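Local structure of uncharacterized lipoprotein yjhA (Bacillus subtilis, 3CFU) at residues A[2-7]-A[18-23]; A[46-51]-A[85-90]; A[81-86]-A[109-114]; A[119-124]-A[145-150]. The protein is an uncharacterized membrane lipoprotein of unknown function, represented here by its DUF4352 region, which probably adopts an immunoglobulin-like beta-sandwich fold. All coordinates share one frame; numbering follows the deposited sequence.

Interaction 1: residues A[2-7]-A[18-23]; sequences HKIGET and NKVDRV
Ile4 meets Asn18 and Val20 where a type II beta turn, Lys3 to Glu6, rests against strand 13-23, the neighbour of the outermost strand 7-10 in the four-stranded antiparallel sheet. The contact is small and lies at the surface, with 144 Å² buried and no hydrogen bond between the two segments. Ile4 divides its work between two branches. Its CG2, anti to the backbone N (the other branch, CG1, has chi1 -56°), sits 3.3 Å from Asn18 O; from the turn, a methyl group and no hydrogen-bond donor meets that oxygen. The longer branch reaches further along the strand, and Ile4 CD1 packs 3.8 Å from Val20 CG2, the two side chains crossing at about a right angle. Val20 also touches Ile51 and Gln117, which places this apolar pair at the margin of the interior.

The turn explains how Ile4 is presented. Gly5 has phi 101°, a value at which a CB would press on the carbonyl oxygen of Ile4; it occupies the third turn position, where glycine is common. Gly5 is also tied by a backbone hydrogen bond to Val17, while the closing bond of the turn, Glu6 N to Lys3 O, is weak at 3.4 Å.

Outside this first shell, His2 stacks on Phe8 and is joined through its backbone to Lys149. Its imidazole also reaches across the turn: His2 ND1 donates to Glu6 OE1 at 3.0 Å, with the acceptor close to the ring plane but the donor well above the plane of the carboxylate.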
loop_
_atom_site.group_PDB
_atom_site.type_symbol
_atom_site.label_atom_id
_atom_site.label_comp_id
_atom_site.label_asym_id
_atom_site.label_seq_id
_atom_site.Cartn_x
_atom_site.Cartn_y
_atom_site.Cartn_z
ATOM N N HIS A 2 -0.308 8.770 11.481
ATOM C CA HIS A 2 -0.589 7.389 11.850
ATOM C C HIS A 2 0.759 6.687 11.909
ATOM O O HIS A 2 1.681 7.014 11.164
ATOM C CB HIS A 2 -1.534 6.710 10.842
ATOM C CG HIS A 2 -2.910 7.310 10.807
ATOM N ND1 HIS A 2 -3.800 7.205 11.854
ATOM C CD2 HIS A 2 -3.530 8.062 9.865
ATOM C CE1 HIS A 2 -4.906 7.867 11.560
ATOM N NE2 HIS A 2 -4.768 8.395 10.359
ATOM N N LYS A 3 0.873 5.737 12.822
ATOM C CA LYS A 3 2.109 5.005 13.022
ATOM C C LYS A 3 1.999 3.579 12.517
ATOM O O LYS A 3 0.904 3.091 12.249
ATOM C CB LYS A 3 2.446 4.997 14.521
ATOM N N ILE A 4 3.143 2.916 12.386
ATOM C CA ILE A 4 3.183 1.524 11.960
ATOM C C ILE A 4 2.579 0.688 13.096
ATOM O O ILE A 4 2.910 0.895 14.260
ATOM C CB ILE A 4 4.629 1.049 11.744
ATOM C CG1 ILE A 4 5.331 1.956 10.738
ATOM C CG2 ILE A 4 4.642 -0.386 11.256
ATOM C CD1 ILE A 4 6.694 1.447 10.316
ATOM N N GLY A 5 1.693 -0.244 12.755
ATOM C CA GLY A 5 1.073 -1.093 13.757
ATOM C C GLY A 5 -0.338 -0.692 14.154
ATOM O O GLY A 5 -1.136 -1.527 14.593
ATOM N N GLU A 6 -0.654 0.585 13.991
ATOM C CA GLU A 6 -1.968 1.101 14.352
ATOM C C GLU A 6 -3.048 0.901 13.281
ATOM O O GLU A 6 -2.809 1.097 12.081
ATOM C CB GLU A 6 -1.834 2.593 14.692
ATOM C CG GLU A 6 -3.148 3.369 14.846
ATOM C CD GLU A 6 -2.936 4.889 14.771
ATOM O OE1 GLU A 6 -3.891 5.618 14.419
ATOM O OE2 GLU A 6 -1.811 5.355 15.064
ATOM N N THR A 7 -4.232 0.495 13.732
ATOM C CA THR A 7 -5.388 0.289 12.867
ATOM C C THR A 7 -6.271 1.539 13.001
ATOM O O THR A 7 -6.463 2.050 14.109
ATOM C CB THR A 7 -6.216 -0.956 13.308
ATOM O OG1 THR A 7 -5.405 -2.133 13.194
ATOM C CG2 THR A 7 -7.467 -1.133 12.436
ATOM N N ASN A 18 1.243 -3.161 8.858
ATOM C CA ASN A 18 1.758 -4.138 9.819
ATOM C C ASN A 18 3.237 -3.963 10.135
ATOM O O ASN A 18 3.587 -3.470 11.207
ATOM C CB ASN A 18 1.490 -5.549 9.301
ATOM C CG ASN A 18 0.008 -5.830 9.127
ATOM O OD1 ASN A 18 -0.394 -6.619 8.267
ATOM N ND2 ASN A 18 -0.812 -5.190 9.951
ATOM N N LYS A 19 4.106 -4.369 9.214
ATOM C CA LYS A 19 5.541 -4.231 9.429
ATOM C C LYS A 19 6.256 -3.723 8.193
ATOM O O LYS A 19 5.682 -3.663 7.102
ATOM C CB LYS A 19 6.189 -5.576 9.786
ATOM C CG LYS A 19 5.250 -6.635 10.309
ATOM C CD LYS A 19 4.989 -7.707 9.266
ATOM C CE LYS A 19 6.211 -8.587 9.043
ATOM N NZ LYS A 19 5.956 -9.567 7.957
ATOM N N VAL A 20 7.519 -3.351 8.385
ATOM C CA VAL A 20 8.355 -2.929 7.280
ATOM C C VAL A 20 9.657 -3.723 7.340
ATOM O O VAL A 20 10.527 -3.461 8.172
ATOM C CB VAL A 20 8.721 -1.430 7.300
ATOM C CG1 VAL A 20 9.606 -1.118 6.089
ATOM C CG2 VAL A 20 7.473 -0.576 7.252
ATOM N N ASP A 21 9.781 -4.724 6.481
ATOM C CA ASP A 21 11.012 -5.495 6.446
ATOM C C ASP A 21 11.859 -4.861 5.326
ATOM O O ASP A 21 11.329 -4.154 4.467
ATOM C CB ASP A 21 10.724 -6.981 6.160
ATOM C CG ASP A 21 9.733 -7.594 7.158
ATOM O OD1 ASP A 21 9.871 -7.325 8.373
ATOM O OD2 ASP A 21 8.824 -8.350 6.731
ATOM N N ARG A 22 13.171 -5.078 5.362
ATOM C CA ARG A 22 14.071 -4.543 4.343
ATOM C C ARG A 22 14.942 -5.694 3.857
ATOM O O ARG A 22 15.378 -6.522 4.657
ATOM C CB ARG A 22 14.987 -3.450 4.927
ATOM C CG ARG A 22 14.284 -2.232 5.523
ATOM C CD ARG A 22 15.073 -1.696 6.713
ATOM N NE ARG A 22 15.162 -2.686 7.788
ATOM C CZ ARG A 22 16.096 -2.690 8.740
ATOM N NH1 ARG A 22 17.037 -1.754 8.753
ATOM N NH2 ARG A 22 16.084 -3.628 9.686
ATOM N N VAL A 23 15.177 -5.766 2.550
ATOM C CA VAL A 23 16.038 -6.808 1.998
ATOM C C VAL A 23 17.146 -6.102 1.224
ATOM O O VAL A 23 17.034 -4.908 0.930
ATOM C CB VAL A 23 15.289 -7.760 1.019
ATOM C CG1 VAL A 23 15.082 -7.088 -0.339
ATOM C CG2 VAL A 23 16.085 -9.049 0.845
#

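Interaction 2: residues A[46-51]-A[85-90]; sequences EERLII and SIEEKG
Arg48, Glu88 and Ser85 bury the most surface here, in a salt-bridge network that joins strand 47-57 to the loop following strand 83-84. The arginine chain leaves the strand extended and bends at chi3 (62°), bringing its guanidinium to the loop. Arg48 NH2 donates to Glu88 OE2 at 3.2 Å; the bond is bent, 142° at the hydrogen, and the donor stands above the carboxylate plane. Arg48 NH1 is held separately by Ser109 OG, so two anchors fix the rotation of the group. Ser85 covers one guanidinium face, its CB 3.1 Å from Arg48 NH2 and offset toward the rim. Glu87 adds a long ion pair, its OE2 3.6 Å from the same nitrogen.

The Glu88 carboxylate also accepts from the loop's own backbone: Ser85 N donates to the syn lone pair of Glu88 OE1 at 3.1 Å. With an alanine in place of Glu88, Ser85 N would probably lose this acceptor and the buried Arg48 its closer carboxylate partner. A water completes the network, lying 2.6 Å from Ser85 OG and donating to Glu87 OE2 at 2.8 Å.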
loop_
_atom_site.group_PDB
_atom_site.type_symbol
_atom_site.label_atom_id
_atom_site.label_comp_id
_atom_site.label_asym_id
_atom_site.label_seq_id
_atom_site.Cartn_x
_atom_site.Cartn_y
_atom_site.Cartn_z
ATOM N N GLU A 46 19.709 0.154 -3.548
ATOM C CA GLU A 46 20.321 0.409 -2.230
ATOM C C GLU A 46 19.587 -0.538 -1.232
ATOM O O GLU A 46 20.164 -1.512 -0.714
ATOM C CB GLU A 46 20.282 1.805 -1.745
ATOM N N GLU A 47 18.319 -0.245 -0.969
ATOM C CA GLU A 47 17.518 -1.040 -0.041
ATOM C C GLU A 47 16.050 -1.059 -0.465
ATOM O O GLU A 47 15.506 -0.050 -0.926
ATOM C CB GLU A 47 17.655 -0.477 1.368
ATOM N N ARG A 48 15.417 -2.212 -0.304
ATOM C CA ARG A 48 14.030 -2.367 -0.683
ATOM C C ARG A 48 13.098 -2.530 0.506
ATOM O O ARG A 48 13.285 -3.420 1.338
ATOM C CB ARG A 48 13.875 -3.598 -1.606
ATOM C CG ARG A 48 12.508 -3.726 -2.265
ATOM C CD ARG A 48 12.553 -4.681 -3.449
ATOM N NE ARG A 48 12.921 -6.037 -3.051
ATOM C CZ ARG A 48 12.116 -6.869 -2.400
ATOM N NH1 ARG A 48 10.887 -6.490 -2.072
ATOM N NH2 ARG A 48 12.537 -8.084 -2.074
ATOM N N LEU A 49 12.117 -1.641 0.601
ATOM C CA LEU A 49 11.123 -1.727 1.660
ATOM C C LEU A 49 10.069 -2.783 1.276
ATOM O O LEU A 49 9.713 -2.935 0.104
ATOM C CB LEU A 49 10.414 -0.375 1.842
ATOM C CG LEU A 49 11.231 0.706 2.558
ATOM C CD1 LEU A 49 12.658 0.711 2.043
ATOM C CD2 LEU A 49 10.583 2.067 2.364
ATOM N N ILE A 50 9.603 -3.526 2.274
ATOM C CA ILE A 50 8.561 -4.524 2.070
ATOM C C ILE A 50 7.497 -4.220 3.105
ATOM O O ILE A 50 7.521 -4.769 4.205
ATOM C CB ILE A 50 9.029 -5.968 2.300
ATOM C CG1 ILE A 50 10.140 -6.328 1.313
ATOM C CG2 ILE A 50 7.847 -6.917 2.143
ATOM C CD1 ILE A 50 11.449 -5.635 1.603
ATOM N N ILE A 51 6.569 -3.336 2.754
ATOM C CA ILE A 51 5.500 -2.956 3.662
ATOM C C ILE A 51 4.328 -3.915 3.552
ATOM O O ILE A 51 3.817 -4.164 2.459
ATOM C CB ILE A 51 5.004 -1.522 3.364
ATOM C CG1 ILE A 51 6.166 -0.533 3.514
ATOM C CG2 ILE A 51 3.884 -1.147 4.317
ATOM C CD1 ILE A 51 5.905 0.831 2.922
ATOM N N SER A 85 9.017 -8.161 -5.676
ATOM C CA SER A 85 10.047 -9.181 -5.763
ATOM C C SER A 85 9.392 -10.547 -5.834
ATOM O O SER A 85 8.316 -10.766 -5.276
ATOM C CB SER A 85 10.999 -9.132 -4.561
ATOM O OG SER A 85 12.105 -10.003 -4.767
ATOM N N ILE A 86 10.056 -11.458 -6.535
ATOM C CA ILE A 86 9.580 -12.818 -6.724
ATOM C C ILE A 86 9.514 -13.540 -5.378
ATOM O O ILE A 86 8.842 -14.564 -5.241
ATOM C CB ILE A 86 10.538 -13.599 -7.664
ATOM C CG1 ILE A 86 10.878 -12.743 -8.892
ATOM C CG2 ILE A 86 9.917 -14.925 -8.079
ATOM C CD1 ILE A 86 11.989 -11.721 -8.657
ATOM N N GLU A 87 10.212 -12.993 -4.387
ATOM C CA GLU A 87 10.249 -13.591 -3.059
ATOM C C GLU A 87 8.893 -13.583 -2.360
ATOM O O GLU A 87 8.385 -14.641 -1.980
ATOM C CB GLU A 87 11.300 -12.884 -2.199
ATOM C CG GLU A 87 12.722 -13.018 -2.736
ATOM C CD GLU A 87 13.732 -12.246 -1.913
ATOM O OE1 GLU A 87 13.966 -12.624 -0.747
ATOM O OE2 GLU A 87 14.287 -11.256 -2.432
ATOM N N GLU A 88 8.300 -12.405 -2.194
ATOM C CA GLU A 88 7.001 -12.310 -1.538
ATOM C C GLU A 88 5.903 -12.810 -2.486
ATOM O O GLU A 88 4.863 -12.166 -2.646
ATOM C CB GLU A 88 6.714 -10.862 -1.119
ATOM C CG GLU A 88 7.934 -10.076 -0.659
ATOM C CD GLU A 88 8.801 -9.639 -1.823
ATOM O OE1 GLU A 88 8.285 -8.929 -2.712
ATOM O OE2 GLU A 88 9.996 -10.002 -1.851
ATOM N N LYS A 89 6.149 -13.956 -3.118
ATOM C CA LYS A 89 5.193 -14.559 -4.045
ATOM C C LYS A 89 3.932 -14.953 -3.275
ATOM O O LYS A 89 4.008 -15.625 -2.243
ATOM C CB LYS A 89 5.817 -15.782 -4.718
ATOM N N GLY A 90 2.779 -14.523 -3.783
ATOM C CA GLY A 90 1.513 -14.811 -3.133
ATOM C C GLY A 90 1.123 -13.724 -2.141
ATOM O O GLY A 90 -0.016 -13.679 -1.673
HETATM O O HOH W 1 14.558 -9.358 -4.411
#

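Interaction 3: residues A[81-86]-A[109-114]; sequences RPVFSI and SYVIPK
Val83 and Ser109 form the tight end of this contact. Val83 N donates to Ser109 O over 2.6 Å, bent to 143° at the hydrogen and with the donor tilted out of the carbonyl plane, while Ser109 CB lies 3.1 Å from Val83 O. The backbone of Ser109 sets CB against Val83, and chi1 (-152°, OG anti to the backbone N) carries the hydroxyl to Leu49 O of the adjacent strand. Pro82 and Arg81 extend the close packing along the tyrosine ring: Tyr110 CD1 stands 3.2 Å from Arg81 O, and Tyr110 CE1 3.6 Å from Pro82 CA.

The contact puts strand 83-84, which pairs with strand 29-30, beside strand 103-112, an outermost strand of the four-stranded sheet. The touching parts run 121° apart, so the two diverge after a brief meeting instead of zipping into a continuous ladder. A serine in place of Tyr110 would probably open a gap beside Pro82 and leave the backbone around Arg81 less firmly seated.

Toward Val111 the fit is looser. Val83 CG2 and Val111 CG1 are 4.4 Å apart, and the backbone of Arg81 sends its side chain away before the guanidinium curls back. That exposed group makes no hydrogen bond across the contact: Arg81 NH1 ends 4.4 Å from Val111 O.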
loop_
_atom_site.group_PDB
_atom_site.type_symbol
_atom_site.label_atom_id
_atom_site.label_comp_id
_atom_site.label_asym_id
_atom_site.label_seq_id
_atom_site.Cartn_x
_atom_site.Cartn_y
_atom_site.Cartn_z
ATOM N N ARG A 81 8.207 4.976 -7.155
ATOM C CA ARG A 81 7.644 3.899 -7.965
ATOM C C ARG A 81 7.462 2.596 -7.183
ATOM O O ARG A 81 8.343 2.196 -6.432
ATOM C CB ARG A 81 8.550 3.615 -9.170
ATOM C CG ARG A 81 8.687 4.742 -10.212
ATOM C CD ARG A 81 9.575 5.899 -9.736
ATOM N NE ARG A 81 10.731 5.404 -8.993
ATOM C CZ ARG A 81 11.264 6.021 -7.944
ATOM N NH1 ARG A 81 12.313 5.495 -7.326
ATOM N NH2 ARG A 81 10.753 7.167 -7.514
ATOM N N PRO A 82 6.313 1.917 -7.347
ATOM C CA PRO A 82 6.090 0.656 -6.628
ATOM C C PRO A 82 6.897 -0.470 -7.276
ATOM O O PRO A 82 7.144 -0.456 -8.480
ATOM C CB PRO A 82 4.584 0.451 -6.747
ATOM C CG PRO A 82 4.271 1.070 -8.063
ATOM C CD PRO A 82 5.091 2.340 -8.054
ATOM N N VAL A 83 7.295 -1.451 -6.484
ATOM C CA VAL A 83 8.104 -2.556 -6.985
ATOM C C VAL A 83 7.589 -3.882 -6.440
ATOM O O VAL A 83 6.760 -3.900 -5.534
ATOM C CB VAL A 83 9.594 -2.374 -6.509
ATOM C CG1 VAL A 83 10.248 -3.722 -6.257
ATOM C CG2 VAL A 83 10.392 -1.575 -7.535
ATOM N N PHE A 84 8.048 -4.990 -7.015
ATOM C CA PHE A 84 7.699 -6.303 -6.484
ATOM C C PHE A 84 8.824 -7.311 -6.678
ATOM O O PHE A 84 9.527 -7.300 -7.692
ATOM C CB PHE A 84 6.391 -6.865 -7.061
ATOM C CG PHE A 84 6.433 -7.177 -8.524
ATOM C CD1 PHE A 84 6.461 -6.153 -9.458
ATOM C CD2 PHE A 84 6.373 -8.496 -8.973
ATOM C CE1 PHE A 84 6.422 -6.425 -10.818
ATOM C CE2 PHE A 84 6.335 -8.782 -10.334
ATOM C CZ PHE A 84 6.358 -7.741 -11.259
ATOM N N SER A 85 9.017 -8.161 -5.676
ATOM C CA SER A 85 10.047 -9.181 -5.763
ATOM C C SER A 85 9.392 -10.547 -5.834
ATOM O O SER A 85 8.316 -10.766 -5.276
ATOM C CB SER A 85 10.999 -9.132 -4.561
ATOM O OG SER A 85 12.105 -10.003 -4.767
ATOM N N ILE A 86 10.056 -11.458 -6.535
ATOM C CA ILE A 86 9.580 -12.818 -6.724
ATOM C C ILE A 86 9.514 -13.540 -5.378
ATOM O O ILE A 86 8.842 -14.564 -5.241
ATOM C CB ILE A 86 10.538 -13.599 -7.664
ATOM C CG1 ILE A 86 10.878 -12.743 -8.892
ATOM C CG2 ILE A 86 9.917 -14.925 -8.079
ATOM C CD1 ILE A 86 11.989 -11.721 -8.657
ATOM N N SER A 109 6.097 -2.716 -2.205
ATOM C CA SER A 109 7.555 -2.672 -2.191
ATOM C C SER A 109 8.133 -1.477 -2.940
ATOM O O SER A 109 7.606 -1.060 -3.976
ATOM C CB SER A 109 8.115 -3.974 -2.771
ATOM O OG SER A 109 9.394 -4.266 -2.232
ATOM N N TYR A 110 9.224 -0.935 -2.406
ATOM C CA TYR A 110 9.882 0.230 -2.991
ATOM C C TYR A 110 11.387 0.192 -2.755
ATOM O O TYR A 110 11.857 -0.372 -1.767
ATOM C CB TYR A 110 9.334 1.504 -2.352
ATOM C CG TYR A 110 7.835 1.621 -2.382
ATOM C CD1 TYR A 110 7.188 2.265 -3.436
ATOM C CD2 TYR A 110 7.057 1.082 -1.357
ATOM C CE1 TYR A 110 5.803 2.371 -3.470
ATOM C CE2 TYR A 110 5.666 1.180 -1.381
ATOM C CZ TYR A 110 5.047 1.825 -2.441
ATOM O OH TYR A 110 3.679 1.900 -2.490
ATOM N N VAL A 111 12.135 0.812 -3.659
ATOM C CA VAL A 111 13.583 0.870 -3.547
ATOM C C VAL A 111 13.986 2.272 -3.111
ATOM O O VAL A 111 13.615 3.265 -3.738
ATOM C CB VAL A 111 14.248 0.524 -4.881
ATOM C CG1 VAL A 111 14.041 -0.954 -5.180
ATOM C CG2 VAL A 111 13.654 1.373 -5.998
ATOM N N ILE A 112 14.741 2.344 -2.020
ATOM C CA ILE A 112 15.175 3.624 -1.484
ATOM C C ILE A 112 16.610 3.560 -0.952
ATOM O O ILE A 112 17.199 2.483 -0.848
ATOM C CB ILE A 112 14.242 4.090 -0.324
ATOM C CG1 ILE A 112 14.429 3.192 0.904
ATOM C CG2 ILE A 112 12.791 4.073 -0.785
ATOM C CD1 ILE A 112 14.008 3.846 2.215
ATOM N N PRO A 113 17.189 4.725 -0.615
ATOM C CA PRO A 113 18.554 4.842 -0.087
ATOM C C PRO A 113 18.742 4.035 1.201
ATOM O O PRO A 113 17.845 3.985 2.043
ATOM C CB PRO A 113 18.699 6.338 0.169
ATOM C CG PRO A 113 17.778 6.959 -0.825
ATOM C CD PRO A 113 16.583 6.055 -0.812
ATOM N N LYS A 114 19.912 3.427 1.363
ATOM C CA LYS A 114 20.202 2.627 2.551
ATOM C C LYS A 114 19.825 3.321 3.862
ATOM O O LYS A 114 20.107 4.506 4.056
ATOM C CB LYS A 114 21.681 2.249 2.574
#

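Interaction 4: residues A[119-124]-A[145-150]; sequences HYTLVY and DYLVKL
An antiparallel strand pairing joins Thr121-Tyr124 to Tyr146-Lys149, the middle strand and an outermost strand of a three-stranded sheet whose other member is 70-73. The segment axes approach to 4.5 Å with directions 156° apart, and 586 Å² is buried. Leu122 and Val148 form a hydrogen-bonded pair with both bonds, Leu122 N to Val148 O and Val148 N to Leu122 O, at 2.8 Å and nearly straight. Tyr124 and Tyr146 repeat the pattern with more bent bonds. At the other end of the pairing, Leu150 N donates to Tyr120 O at 2.9 Å, almost in line with that carbonyl, and continues the register.

On one face, Thr121, Val123, Leu147 and Lys149 interlock. Thr121 CG2, anti to the backbone N (OG1 has chi1 -49°), comes 3.3 Å from Leu147 CB. Further out on the leucine, Leu147 CD2 lies 3.4 Å from Val123 CG2, the two side chains side by side and pointing the same way. Lys149 crosses Thr121 with its aliphatic chain, CD 3.4 Å from Thr121 OG1.

The other face carries Leu122, Tyr124, Tyr146 and Val148. Tyr146 turns its ring edge to the neighbouring strand, CD1 3.3 Å from Tyr124 O in the ring plane. Leu122 reaches Val53 and Leu108, whereas Tyr124 stacks on Phe15 and bonds through OH to Thr13. This face therefore packs against the four-stranded sheet, as in a two-layer beta sandwich, consistent with the immunoglobulin-like fold of the MPT63 relatives.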
loop_
_atom_site.group_PDB
_atom_site.type_symbol
_atom_site.label_atom_id
_atom_site.label_comp_id
_atom_site.label_asym_id
_atom_site.label_seq_id
_atom_site.Cartn_x
_atom_site.Cartn_y
_atom_site.Cartn_z
ATOM N N HIS A 119 12.373 8.594 6.600
ATOM C CA HIS A 119 11.955 9.775 5.849
ATOM C C HIS A 119 10.765 9.479 4.941
ATOM O O HIS A 119 10.374 10.318 4.129
ATOM C CB HIS A 119 13.131 10.273 5.004
ATOM C CG HIS A 119 14.310 10.713 5.814
ATOM N ND1 HIS A 119 15.595 10.722 5.316
ATOM C CD2 HIS A 119 14.398 11.158 7.091
ATOM C CE1 HIS A 119 16.425 11.148 6.254
ATOM N NE2 HIS A 119 15.723 11.417 7.340
ATOM N N TYR A 120 10.173 8.300 5.094
ATOM C CA TYR A 120 9.064 7.898 4.237
ATOM C C TYR A 120 7.682 7.723 4.863
ATOM O O TYR A 120 7.525 7.193 5.966
ATOM C CB TYR A 120 9.464 6.617 3.501
ATOM C CG TYR A 120 10.585 6.834 2.515
ATOM C CD1 TYR A 120 10.319 7.012 1.158
ATOM C CD2 TYR A 120 11.915 6.896 2.940
ATOM C CE1 TYR A 120 11.347 7.245 0.244
ATOM C CE2 TYR A 120 12.952 7.132 2.033
ATOM C CZ TYR A 120 12.658 7.302 0.689
ATOM O OH TYR A 120 13.677 7.509 -0.213
ATOM N N THR A 121 6.680 8.165 4.118
ATOM C CA THR A 121 5.303 8.082 4.550
ATOM C C THR A 121 4.498 7.277 3.541
ATOM O O THR A 121 4.577 7.515 2.337
ATOM C CB THR A 121 4.686 9.486 4.652
ATOM O OG1 THR A 121 5.571 10.336 5.392
ATOM C CG2 THR A 121 3.332 9.431 5.356
ATOM N N LEU A 122 3.741 6.301 4.027
ATOM C CA LEU A 122 2.910 5.524 3.129
ATOM C C LEU A 122 1.602 6.298 3.083
ATOM O O LEU A 122 1.153 6.841 4.101
ATOM C CB LEU A 122 2.669 4.106 3.651
ATOM C CG LEU A 122 1.819 3.282 2.670
ATOM C CD1 LEU A 122 2.629 2.998 1.415
ATOM C CD2 LEU A 122 1.355 1.991 3.313
ATOM N N VAL A 123 1.020 6.378 1.890
ATOM C CA VAL A 123 -0.231 7.091 1.687
ATOM C C VAL A 123 -1.290 6.085 1.273
ATOM O O VAL A 123 -1.034 5.188 0.459
ATOM C CB VAL A 123 -0.113 8.145 0.565
ATOM C CG1 VAL A 123 -1.475 8.783 0.320
ATOM C CG2 VAL A 123 0.948 9.211 0.933
ATOM N N TYR A 124 -2.482 6.236 1.832
ATOM C CA TYR A 124 -3.567 5.338 1.513
ATOM C C TYR A 124 -4.821 6.149 1.252
ATOM O O TYR A 124 -5.242 6.919 2.113
ATOM C CB TYR A 124 -3.807 4.366 2.679
ATOM C CG TYR A 124 -5.061 3.536 2.545
ATOM C CD1 TYR A 124 -5.250 2.708 1.446
ATOM C CD2 TYR A 124 -6.067 3.589 3.509
ATOM C CE1 TYR A 124 -6.409 1.952 1.299
ATOM C CE2 TYR A 124 -7.231 2.828 3.377
ATOM C CZ TYR A 124 -7.391 2.011 2.262
ATOM O OH TYR A 124 -8.521 1.249 2.095
ATOM N N ASP A 145 -6.602 11.345 1.568
ATOM C CA ASP A 145 -5.310 10.674 1.772
ATOM C C ASP A 145 -5.059 10.422 3.268
ATOM O O ASP A 145 -5.355 11.275 4.101
ATOM C CB ASP A 145 -4.143 11.534 1.256
ATOM C CG ASP A 145 -4.067 11.621 -0.260
ATOM O OD1 ASP A 145 -4.541 10.709 -0.964
ATOM O OD2 ASP A 145 -3.491 12.615 -0.749
ATOM N N TYR A 146 -4.502 9.261 3.601
ATOM C CA TYR A 146 -4.186 8.909 4.988
ATOM C C TYR A 146 -2.713 8.588 5.021
ATOM O O TYR A 146 -2.261 7.680 4.328
ATOM C CB TYR A 146 -4.985 7.689 5.458
ATOM C CG TYR A 146 -6.462 7.963 5.605
ATOM C CD1 TYR A 146 -7.323 7.865 4.517
ATOM C CD2 TYR A 146 -6.989 8.371 6.833
ATOM C CE1 TYR A 146 -8.669 8.158 4.651
ATOM C CE2 TYR A 146 -8.331 8.670 6.979
ATOM C CZ TYR A 146 -9.168 8.563 5.886
ATOM O OH TYR A 146 -10.502 8.852 6.044
ATOM N N LEU A 147 -1.962 9.325 5.827
ATOM C CA LEU A 147 -0.530 9.113 5.896
ATOM C C LEU A 147 -0.082 8.284 7.083
ATOM O O LEU A 147 -0.566 8.465 8.194
ATOM C CB LEU A 147 0.203 10.462 5.930
ATOM C CG LEU A 147 -0.106 11.499 4.847
ATOM C CD1 LEU A 147 1.095 12.417 4.654
ATOM C CD2 LEU A 147 -0.425 10.810 3.550
ATOM N N VAL A 148 0.843 7.365 6.828
ATOM C CA VAL A 148 1.418 6.532 7.874
ATOM C C VAL A 148 2.921 6.733 7.782
ATOM O O VAL A 148 3.546 6.328 6.801
ATOM C CB VAL A 148 1.130 5.035 7.687
ATOM C CG1 VAL A 148 1.376 4.313 9.004
ATOM C CG2 VAL A 148 -0.298 4.818 7.214
ATOM N N LYS A 149 3.494 7.378 8.794
ATOM C CA LYS A 149 4.931 7.633 8.821
ATOM C C LYS A 149 5.625 6.322 9.156
ATOM O O LYS A 149 5.188 5.591 10.045
ATOM C CB LYS A 149 5.259 8.681 9.877
ATOM C CG LYS A 149 6.595 9.376 9.679
ATOM C CD LYS A 149 6.484 10.540 8.712
ATOM C CE LYS A 149 7.744 11.393 8.755
ATOM N NZ LYS A 149 7.682 12.534 7.797
ATOM N N LEU A 150 6.708 6.021 8.449
ATOM C CA LEU A 150 7.416 4.773 8.679
ATOM C C LEU A 150 8.656 4.904 9.575
ATOM O O LEU A 150 9.784 4.972 9.082
ATOM C CB LEU A 150 7.806 4.148 7.332
ATOM C CG LEU A 150 6.721 4.089 6.241
ATOM C CD1 LEU A 150 7.351 3.661 4.915
ATOM C CD2 LEU A 150 5.607 3.116 6.629
#

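In the fold
From the N terminus, interaction 1 comes first, closing the short excursion through strand 7-10 back to strand 13-23. Interaction 2 then opens on strand 47-57, which hydrogen-bonds to strand 13-23 next to it. Interaction 3 starts on the stretch where interaction 2 closes, the two sharing Ser85 and Ile86, with centres about 7 Å apart; none of the four nests in another. Interactions 2 and 3 tie the 81-90 region to strands 47-57 and 103-112. Interaction 4 follows in series and completes the three-stranded sheet. It reaches all three others: the backbone of Lys149 bonds to His2, Leu150 packs on Ile51, and Tyr120 meets Ile112 and Pro113, binding the two layers together.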